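Local coordinates for acetyl-CoA hydrolase/transferase family protein (Porphyromonas gingivalis, PDB 2NVV) that probably hydrolyses acetyl-CoA or transfers coenzyme A between carboxylic acids such as acetate, and binds zinc ions, at residues R90-N94 and N95-S99; P176-P179 and P180-E184; P186-T189 and P190-I194; R384-Y387 and V388-F391; F478-E481 and L482-G486. All coordinates share one frame; numbering follows the deposited sequence.

Contact 1 (R90-N94 and N95-S99); sequences RNLIN and NGSTS
Two backbone bonds between Leu92, Ile93, Gly96 and Ser97 end helix 87-94 in a Schellman motif. Ser97 N gives its hydrogen to Leu92 O at 2.9 Å, and Gly96 N reaches Ile93 O at 2.7 Å. The paired bonds and the positive phi (61°) mark Gly96 as the C-prime residue, and Asn95 before it is the first to leave helical angles. A third bond, Asn95 N to Asn91 O at 2.8 Å, keeps the i to i+4 spacing.

The apolar part lies on one flank. Although the CB of Leu92 starts away from residues 95-99, CG anti to the backbone N (chi1 -175°) brings the branched end back beside them: Leu92 CG is 3.9 Å from Thr98 CG2, the two side chains crossing at about a right angle, and its CD1 lies beside Ser97 CB. The same Thr98 methyl is 3.9 Å from Ile93 CG1.

Thr98 turns its hydroxyl elsewhere, to Val77 O, while Ser99 OG bonds Glu438 of the second subunit. The carbonyls of Asn91, Leu92 and Ile93 thus each have an amide partner where the helix stops, and a small aliphatic patch accompanies the turn into strand 99-100.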
# COMPACT_ATOMS: atom_id res chain seq x y z
N ARG A 90 -16.51 -1.08 20.12
CA ARG A 90 -16.94 -0.51 18.84
C ARG A 90 -17.93 0.63 19.03
O ARG A 90 -17.85 1.64 18.34
CB ARG A 90 -17.55 -1.58 17.97
CG ARG A 90 -18.04 -1.10 16.59
CD ARG A 90 -18.12 -2.29 15.64
NE ARG A 90 -18.74 -3.43 16.31
CZ ARG A 90 -18.30 -4.68 16.23
NH1 ARG A 90 -18.94 -5.64 16.88
NH2 ARG A 90 -17.23 -4.98 15.51
N ASN A 91 -18.87 0.46 19.95
CA ASN A 91 -19.86 1.50 20.21
C ASN A 91 -19.19 2.68 20.90
O ASN A 91 -19.43 3.83 20.57
CB ASN A 91 -20.98 0.96 21.10
CG ASN A 91 -21.85 -0.05 20.39
OD1 ASN A 91 -22.62 -0.77 21.03
ND2 ASN A 91 -21.74 -0.10 19.07
N LEU A 92 -18.33 2.37 21.88
CA LEU A 92 -17.60 3.39 22.61
C LEU A 92 -16.87 4.28 21.60
O LEU A 92 -16.84 5.50 21.74
CB LEU A 92 -16.59 2.73 23.54
CG LEU A 92 -15.79 3.62 24.49
CD1 LEU A 92 -16.73 4.27 25.48
CD2 LEU A 92 -14.73 2.80 25.23
N ILE A 93 -16.30 3.65 20.59
CA ILE A 93 -15.57 4.34 19.53
C ILE A 93 -16.50 5.19 18.68
O ILE A 93 -16.29 6.40 18.55
CB ILE A 93 -14.87 3.34 18.59
CG1 ILE A 93 -13.80 2.55 19.36
CG2 ILE A 93 -14.25 4.09 17.42
CD1 ILE A 93 -13.24 1.35 18.60
N ASN A 94 -17.51 4.56 18.10
CA ASN A 94 -18.48 5.25 17.22
C ASN A 94 -19.27 6.34 17.93
O ASN A 94 -19.88 7.19 17.29
CB ASN A 94 -19.42 4.24 16.57
CG ASN A 94 -18.75 3.44 15.45
OD1 ASN A 94 -18.94 2.23 15.33
ND2 ASN A 94 -17.97 4.13 14.62
N ASN A 95 -19.27 6.32 19.26
CA ASN A 95 -19.95 7.36 20.03
C ASN A 95 -18.93 8.44 20.39
O ASN A 95 -19.23 9.36 21.15
CB ASN A 95 -20.56 6.77 21.31
CG ASN A 95 -21.81 5.97 21.05
OD1 ASN A 95 -22.15 5.05 21.79
ND2 ASN A 95 -22.52 6.33 19.98
N GLY A 96 -17.74 8.32 19.81
CA GLY A 96 -16.68 9.29 20.06
C GLY A 96 -16.26 9.40 21.50
O GLY A 96 -15.83 10.46 21.93
N SER A 97 -16.37 8.31 22.24
CA SER A 97 -16.02 8.29 23.67
C SER A 97 -14.57 7.89 23.94
O SER A 97 -14.12 7.89 25.09
CB SER A 97 -16.96 7.34 24.43
OG SER A 97 -18.31 7.52 24.01
N THR A 98 -13.84 7.54 22.89
CA THR A 98 -12.43 7.17 23.02
C THR A 98 -11.71 7.33 21.68
O THR A 98 -12.36 7.46 20.64
CB THR A 98 -12.24 5.71 23.48
OG1 THR A 98 -10.86 5.46 23.72
CG2 THR A 98 -12.73 4.74 22.42
N SER A 99 -10.38 7.32 21.73
CA SER A 99 -9.56 7.45 20.52
C SER A 99 -9.11 6.11 19.98
O SER A 99 -8.43 5.34 20.67
CB SER A 99 -8.32 8.31 20.77
OG SER A 99 -8.68 9.64 21.11

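Contact 2 (P176-P179 and P180-E184); sequences PLDP and PARRE
Arg182 folds back over residues 176-179, and its guanidinium forms the tight half of this contact. NE donates to Leu177 O at 2.7 Å in a nearly straight bond (N-H...O 169°) that lies in both the carbonyl and the guanidinium planes. NH1 forms a salt bridge with Asp178 OD2, also at 2.7 Å, meeting that oxygen on its anti side; the carboxylate and guanidinium planes stand 66° apart. Two prolines enclose the flat group: Pro176 CG is 3.8 Å from NE over one face, and Pro179 CD is 3.8 Å from NH1 over the other. Edge bonds and covered faces together should fix the rotation of the guanidinium.

The other half is looser and borders solvent. Here the peptide bond before Pro180 is cis and Ala181 N bonds to Asp178 O at 2.9 Å, which makes residues 178-181 a type VI beta turn. Exposed Leu177 merely rests its CB 3.5 Å from Ala181 O, and Leu177 CB is 4.3 Å from Ala181 CB.

The whole turn belongs to the long connection between strands 154-160 and 199-200. Helix 108-113 supplies Arg113 as a second ion partner of Asp178 and Gln110 as acceptor for Arg182 NH2. Pro176 leans on helix 333-336, whereas Pro179 packs on Leu345 of the second subunit.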
# COMPACT_ATOMS: atom_id res chain seq x y z
N PRO A 176 13.62 -7.85 13.84
CA PRO A 176 14.80 -7.54 13.02
C PRO A 176 15.49 -6.29 13.56
O PRO A 176 14.93 -5.56 14.37
CB PRO A 176 14.20 -7.30 11.65
CG PRO A 176 12.93 -6.58 12.00
CD PRO A 176 12.39 -7.36 13.19
N LEU A 177 16.72 -6.05 13.11
CA LEU A 177 17.42 -4.85 13.52
C LEU A 177 16.63 -3.73 12.85
O LEU A 177 15.84 -3.98 11.93
CB LEU A 177 18.86 -4.88 13.00
CG LEU A 177 19.99 -5.42 13.89
CD1 LEU A 177 19.44 -6.30 14.99
CD2 LEU A 177 20.99 -6.20 13.02
N ASP A 178 16.80 -2.50 13.30
CA ASP A 178 16.08 -1.39 12.71
C ASP A 178 17.01 -0.54 11.86
O ASP A 178 18.23 -0.54 12.05
CB ASP A 178 15.42 -0.57 13.81
CG ASP A 178 14.30 -1.32 14.51
OD1 ASP A 178 14.12 -1.15 15.73
OD2 ASP A 178 13.58 -2.09 13.82
N PRO A 179 16.46 0.20 10.90
CA PRO A 179 17.34 1.04 10.08
C PRO A 179 18.23 1.96 10.90
O PRO A 179 17.85 2.41 11.98
CB PRO A 179 16.37 1.79 9.15
CG PRO A 179 15.04 1.69 9.84
CD PRO A 179 15.06 0.33 10.47
N PRO A 180 19.43 2.27 10.39
CA PRO A 180 19.95 1.80 9.10
C PRO A 180 20.65 0.44 9.15
O PRO A 180 21.43 0.13 8.25
CB PRO A 180 20.91 2.91 8.73
CG PRO A 180 21.55 3.20 10.07
CD PRO A 180 20.37 3.22 11.02
N ALA A 181 20.37 -0.37 10.17
CA ALA A 181 21.03 -1.66 10.32
C ALA A 181 20.22 -2.91 9.94
O ALA A 181 20.69 -4.02 10.11
CB ALA A 181 21.53 -1.80 11.74
N ARG A 182 19.02 -2.73 9.43
CA ARG A 182 18.20 -3.87 9.11
C ARG A 182 18.70 -4.73 7.96
O ARG A 182 19.16 -4.22 6.95
CB ARG A 182 16.76 -3.44 8.83
CG ARG A 182 15.80 -4.61 8.71
CD ARG A 182 14.37 -4.14 8.71
NE ARG A 182 13.97 -3.52 9.98
CZ ARG A 182 12.84 -2.85 10.16
NH1 ARG A 182 12.56 -2.33 11.35
NH2 ARG A 182 11.98 -2.70 9.15
N ARG A 183 18.63 -6.04 8.16
CA ARG A 183 19.03 -7.02 7.15
C ARG A 183 17.74 -7.59 6.55
O ARG A 183 16.64 -7.16 6.92
CB ARG A 183 19.84 -8.14 7.80
CG ARG A 183 21.07 -7.68 8.55
CD ARG A 183 22.05 -6.99 7.63
NE ARG A 183 22.60 -7.90 6.63
CZ ARG A 183 23.44 -7.51 5.66
NH1 ARG A 183 23.80 -6.24 5.57
NH2 ARG A 183 23.91 -8.40 4.80
N GLU A 184 17.85 -8.55 5.65
CA GLU A 184 16.65 -9.12 5.05
C GLU A 184 15.98 -10.08 6.03
O GLU A 184 16.61 -10.55 6.98
CB GLU A 184 17.00 -9.84 3.74
CG GLU A 184 17.55 -11.27 3.88
CD GLU A 184 18.93 -11.35 4.50
OE1 GLU A 184 19.65 -10.33 4.52
OE2 GLU A 184 19.30 -12.46 4.95

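Contact 3 (P186-T189 and P190-I194); sequences PVYT and PSDRI
Asp192 keeps CG beside its own backbone N (chi1 -72°), and this torsion turns the carboxylate back over the amides of Tyr188 and Thr189. In Ile194, chi1 of 64° sends CG1 between the backbone N and the carbonyl carbon and leaves the CG2 methyl to face Pro186.

The first torsion yields a forked acceptor. Asp192 OD2 takes the N-H of Tyr188 at 3.0 Å, on the oxygen's anti side and somewhat out of the carboxylate plane, and that of Thr189 at 3.1 Å in a weaker, strongly bent bond. The other oxygen, Asp192 OD1, lies 3.4 Å from Thr189 CB, where the two side chains cross at about a right angle. Between them the backbone forms a type I beta turn from Thr189 to Asp192, closed by Asp192 N to Thr189 O at 3.1 Å. It reverses the chain, so that residues 186-189 and 190-194 run 154° apart.

The second torsion makes the apolar contact further from the turn: Ile194 CG2 touches Pro186 CG at 3.4 Å, the side chains meeting obliquely.

Arg331 holds the outgoing limb through the carbonyls of Pro190 and Asp192, and Arg344 binds Val187 O. The ring of Tyr188 makes a cation-pi contact with Arg183 of the second subunit. Chemically, the Asp192 carboxylate serves the backbone: two successive amides converge on OD2, which would be expected to favour its ionised form and to stiffen the approach to the turn.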
# COMPACT_ATOMS: atom_id res chain seq x y z
N PRO A 186 14.94 -13.49 6.26
CA PRO A 186 15.20 -14.79 5.65
C PRO A 186 14.11 -15.86 5.50
O PRO A 186 14.34 -17.03 5.82
CB PRO A 186 16.40 -15.31 6.44
CG PRO A 186 16.17 -14.74 7.79
CD PRO A 186 15.73 -13.33 7.50
N VAL A 187 12.93 -15.49 5.00
CA VAL A 187 11.90 -16.49 4.78
C VAL A 187 11.66 -16.54 3.28
O VAL A 187 11.21 -15.56 2.67
CB VAL A 187 10.59 -16.18 5.57
CG1 VAL A 187 10.26 -14.73 5.48
CG2 VAL A 187 9.43 -17.00 5.02
N TYR A 188 11.99 -17.68 2.69
CA TYR A 188 11.84 -17.90 1.26
C TYR A 188 10.78 -18.96 0.97
O TYR A 188 10.42 -19.22 -0.18
CB TYR A 188 13.19 -18.32 0.68
CG TYR A 188 14.30 -17.37 1.10
CD1 TYR A 188 14.50 -16.17 0.42
CD2 TYR A 188 15.08 -17.63 2.22
CE1 TYR A 188 15.44 -15.23 0.87
CE2 TYR A 188 16.02 -16.71 2.67
CZ TYR A 188 16.19 -15.51 2.00
OH TYR A 188 17.10 -14.59 2.47
N THR A 189 10.27 -19.56 2.05
CA THR A 189 9.24 -20.59 1.99
C THR A 189 8.32 -20.31 3.17
O THR A 189 8.78 -19.84 4.21
CB THR A 189 9.88 -21.99 2.14
OG1 THR A 189 10.60 -22.31 0.94
CG2 THR A 189 8.83 -23.04 2.42
N PRO A 190 7.02 -20.59 3.03
CA PRO A 190 6.15 -20.31 4.17
C PRO A 190 6.47 -21.06 5.47
O PRO A 190 5.99 -20.67 6.53
CB PRO A 190 4.75 -20.61 3.63
CG PRO A 190 4.98 -21.56 2.52
CD PRO A 190 6.23 -21.05 1.87
N SER A 191 7.31 -22.10 5.40
CA SER A 191 7.64 -22.86 6.60
C SER A 191 9.05 -22.61 7.14
O SER A 191 9.53 -23.36 7.99
CB SER A 191 7.48 -24.36 6.33
OG SER A 191 8.40 -24.79 5.35
N ASP A 192 9.70 -21.56 6.66
CA ASP A 192 11.05 -21.25 7.11
C ASP A 192 11.09 -20.62 8.49
O ASP A 192 10.32 -19.70 8.78
CB ASP A 192 11.76 -20.33 6.11
CG ASP A 192 12.14 -21.03 4.83
OD1 ASP A 192 11.99 -22.27 4.75
OD2 ASP A 192 12.59 -20.33 3.90
N ARG A 193 11.99 -21.12 9.33
CA ARG A 193 12.18 -20.60 10.68
C ARG A 193 13.35 -19.61 10.68
O ARG A 193 14.42 -19.90 10.14
CB ARG A 193 12.48 -21.74 11.66
CG ARG A 193 11.31 -22.65 11.96
CD ARG A 193 11.53 -23.35 13.28
NE ARG A 193 10.31 -23.97 13.80
CZ ARG A 193 9.72 -25.03 13.24
NH1 ARG A 193 10.25 -25.57 12.15
NH2 ARG A 193 8.61 -25.54 13.76
N ILE A 194 13.14 -18.45 11.28
CA ILE A 194 14.20 -17.46 11.33
C ILE A 194 14.44 -16.93 12.74
O ILE A 194 15.36 -16.17 12.97
CB ILE A 194 13.91 -16.29 10.37
CG1 ILE A 194 12.64 -15.54 10.80
CG2 ILE A 194 13.73 -16.82 8.95
CD1 ILE A 194 12.26 -14.40 9.88

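Contact 4 (R384-Y387 and V388-F391); sequences RNSY and VSIF
The ring of Tyr387 offers its edge to Val388: CD1 is 3.5 Å from Val388 CG2, close to the ring plane, and the two side chains cross obliquely. In Tyr387, CG anti to the backbone N (chi1 -164°) places the ring beside its own carbonyl carbon, next to which Val388 CG2 also lies. Between these residues the backbone changes from helical to extended angles, which is how neighbours in sequence come to be turned against each other.

Ser386 is oriented quite differently. Its OG projects between the backbone N and the carbonyl carbon (chi1 66°), close to the start of the strand, and sits 3.2 Å from Ser389 CB. Ser389 N is as near, yet its N-H points too far aside to bond. The clear partner of Ser386 OG is Thr383 O, in the last turn of helix 379-385. Ser389 OG is held separately, between Ser418 O and Lys420 N, just after the zinc ligands Glu416 and His417; its side chain is about 9 Å from that of His417.

Beyond its edge contact, the Tyr387 ring stacks on Tyr114 of the second subunit and meets Phe116 of that subunit nearly at right angles. The turn joins helix 379-385 to strand 389-392, the middle strand of a five-stranded mixed sheet, which bonds with strand 348-352 on one side and strand 421-424 on the other.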
# COMPACT_ATOMS: atom_id res chain seq x y z
N ARG A 384 -2.05 -5.15 -1.12
CA ARG A 384 -1.05 -4.32 -1.77
C ARG A 384 0.14 -5.09 -2.36
O ARG A 384 0.59 -4.76 -3.46
CB ARG A 384 -0.53 -3.26 -0.80
CG ARG A 384 0.64 -2.44 -1.34
CD ARG A 384 0.24 -1.61 -2.55
NE ARG A 384 -0.40 -0.36 -2.15
CZ ARG A 384 0.25 0.74 -1.77
NH1 ARG A 384 -0.41 1.84 -1.42
NH2 ARG A 384 1.58 0.75 -1.76
N ASN A 385 0.62 -6.10 -1.66
CA ASN A 385 1.79 -6.85 -2.13
C ASN A 385 1.59 -8.26 -2.67
O ASN A 385 2.55 -8.91 -3.06
CB ASN A 385 2.84 -6.89 -1.03
CG ASN A 385 3.16 -5.50 -0.49
OD1 ASN A 385 2.72 -5.12 0.60
ND2 ASN A 385 3.92 -4.73 -1.26
N SER A 386 0.35 -8.74 -2.71
CA SER A 386 0.08 -10.08 -3.20
C SER A 386 0.36 -10.27 -4.68
O SER A 386 0.38 -9.30 -5.45
CB SER A 386 -1.37 -10.47 -2.95
OG SER A 386 -2.22 -9.66 -3.73
N TYR A 387 0.56 -11.53 -5.07
CA TYR A 387 0.82 -11.91 -6.45
C TYR A 387 -0.38 -11.43 -7.24
O TYR A 387 -0.24 -10.84 -8.30
CB TYR A 387 0.96 -13.43 -6.52
CG TYR A 387 1.59 -13.96 -7.78
CD1 TYR A 387 0.81 -14.28 -8.89
CD2 TYR A 387 2.96 -14.19 -7.85
CE1 TYR A 387 1.38 -14.84 -10.03
CE2 TYR A 387 3.54 -14.74 -8.99
CZ TYR A 387 2.75 -15.07 -10.07
OH TYR A 387 3.32 -15.63 -11.19
N VAL A 388 -1.56 -11.71 -6.70
CA VAL A 388 -2.83 -11.28 -7.29
C VAL A 388 -3.74 -11.06 -6.10
O VAL A 388 -3.89 -11.95 -5.27
CB VAL A 388 -3.50 -12.37 -8.18
CG1 VAL A 388 -4.57 -11.73 -9.05
CG2 VAL A 388 -2.48 -13.07 -9.03
N SER A 389 -4.34 -9.88 -5.99
CA SER A 389 -5.22 -9.62 -4.85
C SER A 389 -6.67 -9.83 -5.25
O SER A 389 -7.12 -9.34 -6.28
CB SER A 389 -5.03 -8.19 -4.33
OG SER A 389 -5.50 -7.26 -5.29
N ILE A 390 -7.39 -10.56 -4.41
CA ILE A 390 -8.79 -10.86 -4.66
C ILE A 390 -9.69 -10.37 -3.53
O ILE A 390 -9.35 -10.46 -2.35
CB ILE A 390 -9.01 -12.38 -4.81
CG1 ILE A 390 -8.11 -12.93 -5.91
CG2 ILE A 390 -10.48 -12.67 -5.10
CD1 ILE A 390 -8.06 -14.44 -5.96
N PHE A 391 -10.84 -9.84 -3.90
CA PHE A 391 -11.80 -9.38 -2.93
C PHE A 391 -13.14 -10.05 -3.21
O PHE A 391 -13.63 -10.06 -4.34
CB PHE A 391 -11.92 -7.86 -2.98
CG PHE A 391 -10.88 -7.16 -2.17
CD1 PHE A 391 -11.03 -7.04 -0.78
CD2 PHE A 391 -9.74 -6.64 -2.76
CE1 PHE A 391 -10.05 -6.41 0.00
CE2 PHE A 391 -8.75 -6.01 -1.99
CZ PHE A 391 -8.91 -5.89 -0.60

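Contact 5 (F478-E481 and L482-G486); sequences FHQE and LAKSG
Leu482 N bonds to Phe478 O at 3.1 Å, the first of the i to i+4 bonds that carry the last turn of helix 477-484. The leucine's side chain leads away from residues 478-481, while its CB stays over His479 O. Ala483 follows with a weak bond, N to His479 O at 3.3 Å. The imidazole of His479 is on another flank and is about 8 Å from that of His411, a zinc ligand.

Lys484 N is 3.0 Å from Gln480 O, although the position of that oxygen is less certain. The lysine chain lies beside Gln480, but its modelled path passes too close to Gln480 O, which leaves its detail doubtful. Its NZ makes a long, weak ion pair with Asp473 of the second subunit.

At this point the helix runs out: it ends at a glycine of positive phi, with the last N-H groups converging on Glu481 O. Ser485 N meets Glu481 O at 2.7 Å (N-H...O 162°), with a weak bond from Lys484 N to the same atom. Ser485 OG lies next to Glu481 OE1, at a modelled separation too short to trust. The other carboxylate oxygen, OE2, binds Tyr496 OH. Gly486, the glycine in question, has a phi of 92°, and its N still makes a weak bond to Glu481 O at 3.4 Å.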
# COMPACT_ATOMS: atom_id res chain seq x y z
N PHE A 478 -26.69 6.15 -3.76
CA PHE A 478 -27.04 4.83 -3.26
C PHE A 478 -27.13 4.84 -1.73
O PHE A 478 -28.10 4.37 -1.14
CB PHE A 478 -25.99 3.81 -3.71
CG PHE A 478 -26.31 3.17 -5.04
CD1 PHE A 478 -26.80 3.93 -6.09
CD2 PHE A 478 -26.10 1.81 -5.24
CE1 PHE A 478 -27.10 3.35 -7.33
CE2 PHE A 478 -26.39 1.22 -6.47
CZ PHE A 478 -26.89 1.99 -7.52
N HIS A 479 -26.09 5.39 -1.09
CA HIS A 479 -26.00 5.49 0.36
C HIS A 479 -27.06 6.43 0.89
O HIS A 479 -27.68 6.18 1.93
CB HIS A 479 -24.62 6.02 0.75
CG HIS A 479 -23.49 5.20 0.23
ND1 HIS A 479 -23.04 4.07 0.87
CD2 HIS A 479 -22.69 5.37 -0.85
CE1 HIS A 479 -22.01 3.57 0.21
NE2 HIS A 479 -21.78 4.34 -0.84
N GLN A 480 -27.24 7.54 0.17
CA GLN A 480 -28.23 8.53 0.55
C GLN A 480 -29.62 7.93 0.48
O GLN A 480 -30.43 8.16 1.38
CB GLN A 480 -28.15 9.75 -0.36
CG GLN A 480 -26.99 10.70 -0.05
CD GLN A 480 -26.89 11.84 -1.05
OE1 GLN A 480 -26.43 12.93 -0.72
NE2 GLN A 480 -27.31 11.59 -2.28
N GLU A 481 -29.90 7.17 -0.57
CA GLU A 481 -31.22 6.55 -0.73
C GLU A 481 -31.49 5.50 0.33
O GLU A 481 -32.63 5.32 0.73
CB GLU A 481 -31.36 5.91 -2.12
CG GLU A 481 -32.76 5.34 -2.38
CD GLU A 481 -33.85 6.42 -2.38
OE1 GLU A 481 -35.01 6.09 -2.05
OE2 GLU A 481 -33.56 7.58 -2.72
N LEU A 482 -30.45 4.81 0.78
CA LEU A 482 -30.64 3.79 1.81
C LEU A 482 -31.17 4.47 3.06
O LEU A 482 -32.03 3.94 3.75
CB LEU A 482 -29.32 3.10 2.14
CG LEU A 482 -29.35 2.18 3.36
CD1 LEU A 482 -30.34 1.02 3.13
CD2 LEU A 482 -27.95 1.63 3.60
N ALA A 483 -30.63 5.65 3.34
CA ALA A 483 -30.99 6.44 4.51
C ALA A 483 -32.38 7.04 4.38
O ALA A 483 -33.09 7.23 5.37
CB ALA A 483 -29.96 7.54 4.73
N LYS A 484 -32.77 7.34 3.14
CA LYS A 484 -34.08 7.93 2.90
C LYS A 484 -35.21 6.89 2.80
O LYS A 484 -36.19 6.98 3.53
CB LYS A 484 -34.03 8.77 1.62
CG LYS A 484 -32.76 9.62 1.51
CD LYS A 484 -32.55 10.50 2.77
CE LYS A 484 -31.08 10.51 3.24
NZ LYS A 484 -30.15 11.15 2.27
N SER A 485 -35.04 5.90 1.92
CA SER A 485 -36.06 4.86 1.69
C SER A 485 -35.79 3.52 2.34
O SER A 485 -36.73 2.79 2.63
CB SER A 485 -36.24 4.61 0.19
OG SER A 485 -36.70 5.76 -0.48
N GLY A 486 -34.52 3.19 2.53
CA GLY A 486 -34.18 1.91 3.11
C GLY A 486 -33.96 0.89 2.01
O GLY A 486 -33.66 -0.28 2.28

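The five contacts come one after another along the chain, each finished before the next begins. Contacts 1, 2 and 3 belong to the N-terminal domain of the family: contact 1 leads from helix 87-94 into an outermost strand of the seven-stranded parallel sheet, while contacts 2 and 3 follow each other in the loop between strands 154-160 and 199-200, with centres about 17 Å apart. Contact 4, in the C-terminal domain, enters the middle of the five-stranded sheet, about 20 Å from contact 3 between centres. Contacts 2 and 5 have centres about 50 Å apart. Each has at least one residue touching the second subunit, contact 3 through Tyr188 alone, so the dimer interface draws on widely separated parts of the chain.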